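Long-range contact in sugar kinase MJ0406 (Methanococcus jannaschii, PDB 2C49), which phosphorylates nucleosides, chiefly inosine, guanosine and cytidine, to their monophosphates with ATP as the preferred phosphate donor: residues A[16-21]-A[98-103]. Residues are numbered along the deposited sequence; the frame is centred on the assembly and turned at random.
With ADN (adenosine), chain C.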
loop_
_atom_site.group_PDB
_atom_site.type_symbol
_atom_site.label_atom_id
_atom_site.label_comp_id
_atom_site.label_asym_id
_atom_site.label_seq_id
_atom_site.Cartn_x
_atom_site.Cartn_y
_atom_site.Cartn_z
ATOM N N LEU A 16 9.274 -2.160 5.827
ATOM C CA LEU A 16 9.294 -1.270 4.669
ATOM C C LEU A 16 8.053 -0.352 4.737
ATOM O O LEU A 16 6.933 -0.800 4.977
ATOM C CB LEU A 16 9.331 -2.035 3.322
ATOM C CG LEU A 16 10.631 -2.814 3.133
ATOM C CD1 LEU A 16 10.564 -3.799 2.003
ATOM C CD2 LEU A 16 11.843 -1.841 2.976
ATOM N N ASP A 17 8.300 0.937 4.564
ATOM C CA ASP A 17 7.324 1.978 4.787
ATOM C C ASP A 17 6.969 2.656 3.474
ATOM O O ASP A 17 7.875 2.996 2.683
ATOM C CB ASP A 17 7.972 3.094 5.604
ATOM C CG ASP A 17 8.134 2.763 7.060
ATOM O OD1 ASP A 17 7.685 1.684 7.560
ATOM O OD2 ASP A 17 8.676 3.603 7.817
ATOM N N TYR A 18 5.681 2.881 3.286
ATOM C CA TYR A 18 5.164 3.840 2.321
ATOM C C TYR A 18 4.697 5.029 3.161
ATOM O O TYR A 18 4.053 4.835 4.206
ATOM C CB TYR A 18 3.926 3.245 1.637
ATOM C CG TYR A 18 4.173 2.271 0.509
ATOM C CD1 TYR A 18 3.888 0.910 0.670
ATOM C CD2 TYR A 18 4.641 2.713 -0.737
ATOM C CE1 TYR A 18 4.045 0.016 -0.379
ATOM C CE2 TYR A 18 4.825 1.819 -1.794
ATOM C CZ TYR A 18 4.506 0.471 -1.612
ATOM O OH TYR A 18 4.663 -0.421 -2.645
ATOM N N ILE A 19 5.047 6.248 2.756
ATOM C CA ILE A 19 4.730 7.445 3.550
ATOM C C ILE A 19 4.046 8.467 2.623
ATOM O O ILE A 19 4.633 8.843 1.597
ATOM C CB ILE A 19 6.021 8.026 4.187
ATOM C CG1 ILE A 19 6.793 6.946 5.003
ATOM C CG2 ILE A 19 5.722 9.268 5.010
ATOM C CD1 ILE A 19 8.166 7.390 5.484
ATOM N N PHE A 20 2.827 8.889 2.968
ATOM C CA PHE A 20 2.023 9.755 2.102
ATOM C C PHE A 20 1.570 11.051 2.800
ATOM O O PHE A 20 1.199 11.046 3.985
ATOM C CB PHE A 20 0.754 9.058 1.569
ATOM C CG PHE A 20 0.956 7.652 1.072
ATOM C CD1 PHE A 20 0.777 6.569 1.929
ATOM C CD2 PHE A 20 1.270 7.412 -0.257
ATOM C CE1 PHE A 20 0.942 5.273 1.479
ATOM C CE2 PHE A 20 1.432 6.127 -0.722
ATOM C CZ PHE A 20 1.275 5.052 0.144
ATOM N N ASN A 21 1.615 12.142 2.031
ATOM C CA ASN A 21 1.069 13.435 2.405
ATOM C C ASN A 21 -0.303 13.584 1.798
ATOM O O ASN A 21 -0.489 13.376 0.577
ATOM C CB ASN A 21 1.951 14.554 1.873
ATOM C CG ASN A 21 3.194 14.731 2.680
ATOM O OD1 ASN A 21 3.197 15.466 3.663
ATOM N ND2 ASN A 21 4.275 14.066 2.268
ATOM N N LYS A 98 5.149 -4.327 6.966
ATOM C CA LYS A 98 5.014 -3.174 6.061
ATOM C C LYS A 98 4.052 -2.162 6.646
ATOM O O LYS A 98 3.049 -2.539 7.235
ATOM C CB LYS A 98 4.517 -3.586 4.686
ATOM C CG LYS A 98 5.627 -4.079 3.753
ATOM C CD LYS A 98 5.076 -5.013 2.716
ATOM C CE LYS A 98 6.199 -5.480 1.753
ATOM N NZ LYS A 98 7.081 -6.509 2.430
ATOM N N ALA A 99 4.368 -0.885 6.447
ATOM C CA ALA A 99 3.553 0.197 6.995
ATOM C C ALA A 99 3.079 1.142 5.885
ATOM O O ALA A 99 3.843 1.452 4.976
ATOM C CB ALA A 99 4.368 0.969 8.059
ATOM N N TRP A 100 1.829 1.588 5.984
ATOM C CA TRP A 100 1.277 2.653 5.139
ATOM C C TRP A 100 0.967 3.809 6.075
ATOM O O TRP A 100 0.093 3.705 6.952
ATOM C CB TRP A 100 0.003 2.200 4.413
ATOM C CG TRP A 100 0.306 1.331 3.252
ATOM C CD1 TRP A 100 0.299 1.691 1.930
ATOM C CD2 TRP A 100 0.662 -0.062 3.283
ATOM N NE1 TRP A 100 0.613 0.614 1.131
ATOM C CE2 TRP A 100 0.855 -0.478 1.934
ATOM C CE3 TRP A 100 0.813 -1.014 4.306
ATOM C CZ2 TRP A 100 1.243 -1.775 1.593
ATOM C CZ3 TRP A 100 1.186 -2.313 3.957
ATOM C CH2 TRP A 100 1.403 -2.675 2.604
ATOM N N ILE A 101 1.694 4.904 5.881
ATOM C CA ILE A 101 1.698 6.034 6.806
ATOM C C ILE A 101 1.185 7.276 6.098
ATOM O O ILE A 101 1.704 7.666 5.039
ATOM C CB ILE A 101 3.144 6.245 7.332
ATOM C CG1 ILE A 101 3.615 4.964 8.055
ATOM C CG2 ILE A 101 3.237 7.489 8.243
ATOM C CD1 ILE A 101 5.112 4.870 8.281
ATOM N N PHE A 102 0.138 7.867 6.672
ATOM C CA PHE A 102 -0.498 9.033 6.079
ATOM C C PHE A 102 -0.339 10.195 7.009
ATOM O O PHE A 102 -0.587 10.063 8.188
ATOM C CB PHE A 102 -1.972 8.762 5.786
ATOM C CG PHE A 102 -2.164 7.628 4.858
ATOM C CD1 PHE A 102 -2.130 6.326 5.324
ATOM C CD2 PHE A 102 -2.334 7.856 3.505
ATOM C CE1 PHE A 102 -2.270 5.263 4.439
ATOM C CE2 PHE A 102 -2.476 6.797 2.636
ATOM C CZ PHE A 102 -2.451 5.509 3.108
ATOM N N THR A 103 0.116 11.311 6.454
ATOM C CA THR A 103 0.321 12.534 7.186
ATOM C C THR A 103 -0.596 13.633 6.630
ATOM O O THR A 103 -0.531 13.948 5.445
ATOM C CB THR A 103 1.794 12.969 7.049
ATOM O OG1 THR A 103 2.660 11.897 7.466
ATOM C CG2 THR A 103 2.085 14.064 8.020
HETATM O "O5'" ADN C . 8.210 4.881 14.399
HETATM C "C5'" ADN C . 8.016 5.066 12.998
HETATM C "C4'" ADN C . 7.943 3.661 12.394
HETATM O "O4'" ADN C . 6.920 2.855 12.979
HETATM C "C3'" ADN C . 7.939 3.413 10.869
HETATM O "O3'" ADN C . 9.210 3.169 10.267
HETATM C "C2'" ADN C . 6.949 2.258 10.628
HETATM O "O2'" ADN C . 7.539 1.073 10.097
HETATM C "C1'" ADN C . 6.432 1.911 12.023
HETATM N N9 ADN C . 5.008 1.714 12.166
HETATM C C8 ADN C . 3.992 2.436 11.632
HETATM N N7 ADN C . 2.790 1.939 12.059
HETATM C C5 ADN C . 3.043 0.930 12.897
HETATM C C6 ADN C . 2.349 -0.068 13.717
HETATM N N6 ADN C . 1.029 -0.022 13.741
HETATM N N1 ADN C . 3.033 -0.995 14.433
HETATM C C2 ADN C . 4.385 -1.048 14.466
HETATM N N3 ADN C . 5.131 -0.177 13.770
HETATM C C4 ADN C . 4.476 0.805 12.953
#
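Tyr18 and Trp100 both set CG opposite their own carbonyl carbon (chi1 -81° and -77°), and their rings run side by side off the same face of the sheet. Tyr18 CD1 lies over one face of the indole, 3.3 Å from Trp100 NE1. The planes are near parallel but slid apart, so overlap is slight. Phe20 and Phe102 pair in the same way, near parallel but barely overlapping, with Phe20 CD1 3.3 Å from Phe102 CE2. Trp100 CD1 also meets the Phe20 ring at its edge, joining the two pairs. The backbones form a parallel ladder of five hydrogen bonds, running from the Ala99 N to Leu16 O bond to the Thr103 N to Phe20 O bond. These are the central strands of the four-stranded lid sheet of a ribokinase-like (PfkB) fold. The aromatic face meets the second subunit of the homodimer, where Trp100 packs edge-to-face on Trp100 of the other chain. Tyr18 OH hydrogen-bonds to Lys39 of its own chain and to Glu95 of the second subunit. The other face carries Asp17, whose carboxylate grips the adenosine ribose with both oxygens. OD1 accepts from O2' of adenosine at 2.6 Å, and OD2 from O3' at 2.5 Å. Ala99 CB packs 3.4 Å from Asp17 OD1, and Ile101 CD1 lies 3.8 Å from Asp17 OD2.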